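Folylpolyglutamate synthase/dihydrofolate synthase (PDB 1O5Z) probably catalyses the ATP-dependent addition of L-glutamate to dihydropteroate and to tetrahydrofolate (poly)glutamates, with magnesium as cofactor. Local coordinates at residues E369-T374 / F395-V400; P344-I349 / T411-V416; S331-L336 / R362-I367. One frame throughout, in Å; residues are numbered along the deposited sequence.

Contact 1 (E369-T374 / F395-V400); sequences ERVIVT and FKNVEV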
# COMPACT_ATOMS: atom_id res chain seq x y z
N GLU A 369 -9.25 -21.13 17.53
CA GLU A 369 -9.57 -22.46 17.89
C GLU A 369 -8.37 -23.34 17.55
O GLU A 369 -8.28 -24.43 18.01
CB GLU A 369 -10.75 -22.87 17.03
CG GLU A 369 -11.70 -23.83 17.66
CD GLU A 369 -12.56 -23.14 18.66
OE1 GLU A 369 -13.15 -23.86 19.48
OE2 GLU A 369 -12.61 -21.88 18.60
N ARG A 370 -7.48 -22.87 16.70
CA ARG A 370 -6.42 -23.71 16.19
C ARG A 370 -5.30 -22.81 15.71
O ARG A 370 -5.56 -21.79 15.04
CB ARG A 370 -6.94 -24.54 15.03
CG ARG A 370 -5.94 -25.53 14.46
CD ARG A 370 -6.52 -26.33 13.34
NE ARG A 370 -5.51 -27.20 12.72
CZ ARG A 370 -5.63 -27.70 11.51
NH1 ARG A 370 -6.68 -27.40 10.78
NH2 ARG A 370 -4.68 -28.47 11.01
N VAL A 371 -4.07 -23.17 16.10
CA VAL A 371 -2.90 -22.39 15.80
C VAL A 371 -1.88 -23.30 15.14
O VAL A 371 -1.53 -24.38 15.63
CB VAL A 371 -2.32 -21.68 17.05
CG1 VAL A 371 -1.06 -20.87 16.69
CG2 VAL A 371 -3.37 -20.77 17.70
N ILE A 372 -1.46 -22.84 13.97
CA ILE A 372 -0.49 -23.50 13.14
C ILE A 372 0.63 -22.49 12.88
O ILE A 372 0.40 -21.45 12.32
CB ILE A 372 -1.12 -23.89 11.80
CG1 ILE A 372 -2.34 -24.78 12.02
CG2 ILE A 372 -0.06 -24.56 10.93
CD1 ILE A 372 -3.12 -25.00 10.74
N VAL A 373 1.84 -22.84 13.30
CA VAL A 373 3.02 -22.07 13.04
C VAL A 373 3.59 -22.68 11.78
O VAL A 373 3.64 -23.91 11.62
CB VAL A 373 4.06 -22.20 14.19
CG1 VAL A 373 5.27 -21.33 13.92
CG2 VAL A 373 3.42 -21.84 15.54
N THR A 374 4.05 -21.83 10.89
CA THR A 374 4.58 -22.26 9.60
C THR A 374 5.85 -21.52 9.31
O THR A 374 6.18 -20.57 10.02
CB THR A 374 3.52 -22.01 8.52
OG1 THR A 374 3.90 -22.72 7.36
CG2 THR A 374 3.42 -20.55 8.10
N PHE A 395 -0.15 -21.00 23.72
CA PHE A 395 -1.37 -21.74 23.31
C PHE A 395 -1.21 -23.25 23.48
O PHE A 395 -0.17 -23.78 23.14
CB PHE A 395 -1.76 -21.54 21.79
CG PHE A 395 -1.46 -20.15 21.18
CD1 PHE A 395 -0.23 -19.89 20.56
CD2 PHE A 395 -2.44 -19.17 21.12
CE1 PHE A 395 0.05 -18.65 19.98
CE2 PHE A 395 -2.17 -17.94 20.51
CZ PHE A 395 -0.93 -17.69 19.93
N LYS A 396 -2.25 -23.96 23.91
CA LYS A 396 -2.17 -25.43 24.05
C LYS A 396 -2.15 -26.10 22.69
O LYS A 396 -1.58 -27.17 22.46
CB LYS A 396 -3.35 -25.97 24.87
N ASN A 397 -2.80 -25.42 21.77
CA ASN A 397 -2.97 -25.83 20.40
C ASN A 397 -1.68 -26.33 19.67
O ASN A 397 -1.66 -27.42 19.03
CB ASN A 397 -3.58 -24.63 19.58
CG ASN A 397 -4.77 -23.89 20.35
OD1 ASN A 397 -5.58 -24.52 21.03
ND2 ASN A 397 -4.82 -22.56 20.21
N VAL A 398 -0.63 -25.52 19.74
CA VAL A 398 0.29 -25.39 18.58
C VAL A 398 0.57 -26.62 17.69
O VAL A 398 0.97 -27.67 18.17
CB VAL A 398 1.61 -24.76 18.98
CG1 VAL A 398 2.39 -24.39 17.74
CG2 VAL A 398 1.33 -23.54 19.82
N GLU A 399 0.35 -26.45 16.38
CA GLU A 399 0.84 -27.39 15.37
C GLU A 399 1.87 -26.67 14.56
O GLU A 399 1.88 -25.47 14.49
CB GLU A 399 -0.25 -27.87 14.41
CG GLU A 399 -1.54 -28.24 15.10
CD GLU A 399 -2.69 -28.44 14.14
OE1 GLU A 399 -2.44 -28.84 12.99
OE2 GLU A 399 -3.83 -28.20 14.58
N VAL A 400 2.76 -27.45 13.97
CA VAL A 400 3.77 -26.94 13.09
C VAL A 400 3.51 -27.57 11.76
O VAL A 400 3.59 -28.78 11.62
CB VAL A 400 5.19 -27.30 13.55
CG1 VAL A 400 6.24 -26.60 12.65
CG2 VAL A 400 5.38 -26.92 15.03

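Contact 2 (P344-I349 / T411-V416); sequences PLSLVI and TERATV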
# COMPACT_ATOMS: atom_id res chain seq x y z
N PRO A 344 -15.58 -19.43 14.61
CA PRO A 344 -14.39 -20.20 14.94
C PRO A 344 -13.32 -19.92 13.94
O PRO A 344 -13.61 -19.86 12.74
CB PRO A 344 -14.85 -21.65 14.81
CG PRO A 344 -16.04 -21.61 13.93
CD PRO A 344 -16.69 -20.29 14.16
N LEU A 345 -12.10 -19.71 14.42
CA LEU A 345 -10.99 -19.28 13.59
C LEU A 345 -9.77 -20.13 13.79
O LEU A 345 -9.56 -20.69 14.86
CB LEU A 345 -10.59 -17.86 13.92
CG LEU A 345 -11.62 -16.77 13.69
CD1 LEU A 345 -10.99 -15.48 14.13
CD2 LEU A 345 -12.11 -16.71 12.21
N SER A 346 -8.97 -20.21 12.74
CA SER A 346 -7.69 -20.88 12.74
C SER A 346 -6.66 -19.83 12.33
O SER A 346 -6.99 -18.88 11.66
CB SER A 346 -7.69 -22.04 11.73
OG SER A 346 -8.55 -23.07 12.15
N LEU A 347 -5.43 -19.99 12.81
CA LEU A 347 -4.35 -19.06 12.61
C LEU A 347 -3.26 -19.84 11.95
O LEU A 347 -2.86 -20.88 12.47
CB LEU A 347 -3.77 -18.60 13.94
CG LEU A 347 -2.57 -17.66 13.92
CD1 LEU A 347 -2.82 -16.38 13.12
CD2 LEU A 347 -2.30 -17.33 15.35
N VAL A 348 -2.77 -19.31 10.84
CA VAL A 348 -1.53 -19.76 10.25
C VAL A 348 -0.57 -18.58 10.38
O VAL A 348 -0.80 -17.52 9.79
CB VAL A 348 -1.74 -20.21 8.79
CG1 VAL A 348 -0.41 -20.66 8.15
CG2 VAL A 348 -2.81 -21.34 8.75
N ILE A 349 0.48 -18.77 11.19
CA ILE A 349 1.43 -17.72 11.54
C ILE A 349 2.92 -18.09 11.25
O ILE A 349 3.39 -19.17 11.55
CB ILE A 349 1.15 -17.20 12.98
CG1 ILE A 349 1.89 -15.87 13.25
CG2 ILE A 349 1.44 -18.26 14.05
CD1 ILE A 349 1.24 -15.07 14.31
N THR A 411 -6.75 -26.33 6.92
CA THR A 411 -7.83 -25.75 7.70
C THR A 411 -9.19 -25.93 7.04
O THR A 411 -9.31 -26.09 5.83
CB THR A 411 -7.55 -24.29 7.98
OG1 THR A 411 -7.28 -23.59 6.76
CG2 THR A 411 -6.25 -24.13 8.75
N GLU A 412 -10.20 -25.95 7.90
CA GLU A 412 -11.61 -25.95 7.56
C GLU A 412 -12.22 -24.59 7.91
O GLU A 412 -13.09 -24.08 7.17
CB GLU A 412 -12.34 -27.00 8.40
CG GLU A 412 -11.65 -28.35 8.46
CD GLU A 412 -11.86 -29.18 7.21
OE1 GLU A 412 -11.68 -28.66 6.08
OE2 GLU A 412 -12.20 -30.38 7.35
N ARG A 413 -11.78 -24.03 9.04
CA ARG A 413 -12.29 -22.80 9.58
C ARG A 413 -11.79 -21.64 8.79
O ARG A 413 -10.79 -21.73 8.11
CB ARG A 413 -11.84 -22.61 11.02
CG ARG A 413 -12.36 -23.64 12.00
CD ARG A 413 -11.57 -23.58 13.33
NE ARG A 413 -11.99 -24.53 14.34
CZ ARG A 413 -11.31 -25.61 14.73
NH1 ARG A 413 -10.14 -25.95 14.20
NH2 ARG A 413 -11.81 -26.37 15.68
N ALA A 414 -12.52 -20.54 8.88
CA ALA A 414 -12.00 -19.27 8.46
C ALA A 414 -10.56 -19.06 9.04
O ALA A 414 -10.33 -19.18 10.26
CB ALA A 414 -12.96 -18.15 8.88
N THR A 415 -9.59 -18.82 8.14
CA THR A 415 -8.17 -18.91 8.48
C THR A 415 -7.50 -17.57 8.32
O THR A 415 -7.59 -16.96 7.26
CB THR A 415 -7.49 -19.91 7.57
OG1 THR A 415 -8.01 -21.21 7.83
CG2 THR A 415 -6.00 -20.05 7.90
N VAL A 416 -6.83 -17.13 9.38
CA VAL A 416 -6.06 -15.91 9.42
C VAL A 416 -4.61 -16.28 9.09
O VAL A 416 -4.00 -17.05 9.79
CB VAL A 416 -6.11 -15.23 10.80
CG1 VAL A 416 -5.16 -14.03 10.84
CG2 VAL A 416 -7.54 -14.83 11.17
O HOH W 1 -15.00 -20.54 10.60

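Contact 3 (S331-L336 / R362-I367); sequences SLVRSL and RKYTGI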
# COMPACT_ATOMS: atom_id res chain seq x y z
N SER A 331 -4.16 -4.50 15.87
CA SER A 331 -5.17 -4.01 14.92
C SER A 331 -5.91 -5.12 14.20
O SER A 331 -7.10 -5.00 13.91
CB SER A 331 -4.53 -3.17 13.81
OG SER A 331 -4.06 -1.99 14.36
N LEU A 332 -5.18 -6.17 13.87
CA LEU A 332 -5.77 -7.28 13.20
C LEU A 332 -6.88 -7.83 14.08
O LEU A 332 -7.97 -8.05 13.62
CB LEU A 332 -4.72 -8.36 12.90
CG LEU A 332 -5.31 -9.65 12.32
CD1 LEU A 332 -6.06 -9.27 11.04
CD2 LEU A 332 -4.27 -10.67 12.06
N VAL A 333 -6.58 -8.01 15.36
CA VAL A 333 -7.47 -8.67 16.28
C VAL A 333 -8.72 -7.86 16.49
O VAL A 333 -9.79 -8.41 16.66
CB VAL A 333 -6.76 -8.87 17.64
CG1 VAL A 333 -7.77 -9.21 18.74
CG2 VAL A 333 -5.66 -9.93 17.55
N ARG A 334 -8.55 -6.54 16.53
CA ARG A 334 -9.66 -5.60 16.58
C ARG A 334 -10.57 -5.77 15.39
O ARG A 334 -11.77 -5.85 15.51
CB ARG A 334 -9.14 -4.17 16.54
CG ARG A 334 -8.33 -3.80 17.74
CD ARG A 334 -8.39 -2.32 18.12
NE ARG A 334 -7.97 -2.17 19.51
CZ ARG A 334 -6.72 -2.00 19.93
NH1 ARG A 334 -5.73 -1.93 19.04
NH2 ARG A 334 -6.46 -1.90 21.24
N SER A 335 -9.96 -5.80 14.23
CA SER A 335 -10.70 -6.05 12.99
C SER A 335 -11.41 -7.41 12.96
O SER A 335 -12.57 -7.49 12.58
CB SER A 335 -9.74 -5.87 11.81
OG SER A 335 -9.51 -4.48 11.64
N LEU A 336 -10.72 -8.46 13.39
CA LEU A 336 -11.33 -9.78 13.61
C LEU A 336 -12.54 -9.80 14.52
O LEU A 336 -13.46 -10.55 14.28
CB LEU A 336 -10.32 -10.77 14.16
CG LEU A 336 -9.26 -11.18 13.18
CD1 LEU A 336 -8.19 -11.83 13.93
CD2 LEU A 336 -9.84 -12.13 12.12
N ARG A 362 1.46 -12.86 21.43
CA ARG A 362 0.66 -12.55 22.59
C ARG A 362 -0.62 -11.83 22.27
O ARG A 362 -1.57 -11.90 23.04
CB ARG A 362 1.46 -11.64 23.48
CG ARG A 362 2.68 -12.31 24.11
CD ARG A 362 3.63 -11.35 24.81
NE ARG A 362 3.37 -11.27 26.24
CZ ARG A 362 3.96 -12.05 27.14
NH1 ARG A 362 4.84 -12.99 26.79
NH2 ARG A 362 3.67 -11.92 28.41
N LYS A 363 -0.66 -11.13 21.14
CA LYS A 363 -1.90 -10.45 20.72
C LYS A 363 -3.01 -11.45 20.40
O LYS A 363 -4.20 -11.18 20.59
CB LYS A 363 -1.63 -9.54 19.50
CG LYS A 363 -0.57 -8.46 19.72
CD LYS A 363 -0.76 -7.69 21.04
CE LYS A 363 0.33 -6.63 21.21
NZ LYS A 363 0.11 -5.77 22.37
N TYR A 364 -2.58 -12.64 19.97
CA TYR A 364 -3.47 -13.63 19.41
C TYR A 364 -3.99 -14.66 20.38
O TYR A 364 -4.70 -15.59 19.96
CB TYR A 364 -2.76 -14.34 18.25
CG TYR A 364 -2.45 -13.40 17.15
CD1 TYR A 364 -1.20 -13.35 16.60
CD2 TYR A 364 -3.41 -12.51 16.69
CE1 TYR A 364 -0.90 -12.48 15.61
CE2 TYR A 364 -3.12 -11.62 15.69
CZ TYR A 364 -1.86 -11.61 15.14
OH TYR A 364 -1.54 -10.74 14.12
N THR A 365 -3.70 -14.48 21.66
CA THR A 365 -4.19 -15.41 22.66
C THR A 365 -5.70 -15.27 22.80
O THR A 365 -6.24 -14.18 22.69
CB THR A 365 -3.44 -15.24 24.05
OG1 THR A 365 -3.68 -13.95 24.67
CG2 THR A 365 -1.92 -15.33 23.85
N GLY A 366 -6.38 -16.38 23.04
CA GLY A 366 -7.81 -16.33 23.36
C GLY A 366 -8.71 -16.11 22.17
O GLY A 366 -9.89 -15.86 22.35
N ILE A 367 -8.19 -16.23 20.95
CA ILE A 367 -8.99 -15.94 19.74
C ILE A 367 -9.20 -17.14 18.85
O ILE A 367 -10.26 -17.30 18.26
CB ILE A 367 -8.32 -14.81 18.90
CG1 ILE A 367 -8.39 -13.49 19.64
CG2 ILE A 367 -9.00 -14.61 17.56
CD1 ILE A 367 -7.54 -12.48 19.01

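Contact 1 (E369-T374 / F395-V400)
The closing strand pair of a beta-alpha-beta unit puts Arg370 beside Glu399, and on the face turned to the helix it pairs Val373 with Val400. Arg370 grips the carboxylate side-on: NE donates to Glu399 OE2 over 2.7 Å, while NH2 donates to Glu399 OE1 over 3.0 Å in a straighter bond, with 166° at the hydrogen. Both oxygens are met on their syn sides, and the guanidinium and carboxylate planes lie 24° apart. The guanidinium suits this place because it offers two N-H groups in one plane, one for each oxygen, which should hold both flat groups against rotation. With CG anti to its backbone N (chi1 -177°) and the chain extended, Arg370 carries NE and NH2 across to the carboxylate; NH1 is held by the Ser410 carbonyl. The strands run parallel: Glu399 N bonds to Val371 O and Val373 N to Glu399 O, each 2.9 Å. In the unit, strand 370-373 leads through helix 384-394 to strand 399-400, the outermost strand at this end of the sheet. Branched residues suit the helix-facing side. Val373 CG2 also meets Val398 CG1, just before the strand, at 3.5 Å, and Val373 touches Leu387 and Ala391. In the loop leaving the helix, the Phe395 ring presents one face to Val371 CG2, a CH-pi contact 4.0 Å from the ring centroid, while Asn397 ND2 approaches the same methyl at 3.4 Å.

Contact 2 (P344-I349 / T411-V416)
Ser346 and Val416 lie at the heart of this parallel strand pairing, where three backbone hydrogen bonds tie the strands and side chains pack on both faces. Ser346 N donates to Ala414 O at 3.0 Å, Val416 N to Ser346 O at 2.9 Å, and Val348 N to Val416 O at 2.8 Å. On one face Leu345 CD2 rests on Ala414 CB at 3.7 Å, a place where a methyl leaves room for the leucine branch, and Leu347 CD1 meets Val416 CG1. On the other, Val348 CG2 and Thr415 CG2 touch at 3.5 Å. With OG1 anti to its carbonyl carbon (chi1 -66°), Thr415 can donate to Arg413 O while its methyl faces the valine. Ser346 OG is buried against the aliphatic part of the Arg413 side chain, 3.3 Å from CD, and has no polar partner in the model. Thr411 turns its methyl to Ser346 CB; its hydroxyl is held by Lys316 and the Ile408 carbonyl. The pairing opens at its exposed end. There a water donates to Pro344 O and accepts from Ala414 N, and Arg413 CD lies 4.1 Å from Pro344 CB. Strand 414-418 returns between 316-320 and 345-349 after the chain has built 370-373 and 399-400 outward, an order that fits the Rossmann-like C-terminal domain of the Mur ligase family.

Contact 3 (S331-L336 / R362-I367)
Val333 packs against both Tyr364 and Ile367 where the loop before strand 370-373 meets helix 326-339. Its two methyls straddle the end of the isoleucine: Ile367 CD1 lies 3.3 Å from Val333 CG1 and 3.5 Å from CG2, tighter than ordinary van der Waals contact. CG2, placed anti to the carbonyl carbon of Val333, also reaches Tyr364 CD2 at 3.5 Å, coming obliquely to the ring. One residue earlier, Leu332 crosses the tyrosine at about a right angle, its CD2 3.4 Å from OH and 3.9 Å from CE2. Branched aliphatics suit this helix flank because it packs on the central sheet of an alpha/beta domain: Leu332 and Leu336 also rest on Val416, while Tyr364 and Ile367 reach Ile349 and Leu345 of the neighbouring strand. Replacing Tyr364 by an alanine would probably open a gap beside Val333 CG2 and leave Leu332 CD2 without its aromatic neighbour. Behind the first shell, the regular helix, with Leu336 N bonded to Leu332 O (2.8 Å), brings the two leucines out on the same flank. Around the tyrosine, Ala329, Ala323 and Thr418 add further contacts.

How the contacts relate
All three contacts belong to the C-terminal glutamate ligase domain. Contacts 1 and 2, with centres about 10 Å apart, share one sheet: strand 345-349 pairs with 414-418 on one side and 370-373 on the other, and Glu369 N lies 2.7 Å from Leu345 O, a probable hydrogen bond. Contact 3 packs against this sheet, its centre about 13 Å from that of contact 2; Val416 CG1 meets Leu332 CD2 at 3.7 Å. Contact 1 touches contact 3 where Phe395 CE2 lies 3.5 Å from Tyr364 O. At the 411-416 segment of contact 2, an unidentified ligand, probably from crystallisation, is hydrogen-bonded to Thr411 O and Glu412 OE1, though such molecules often mark pockets.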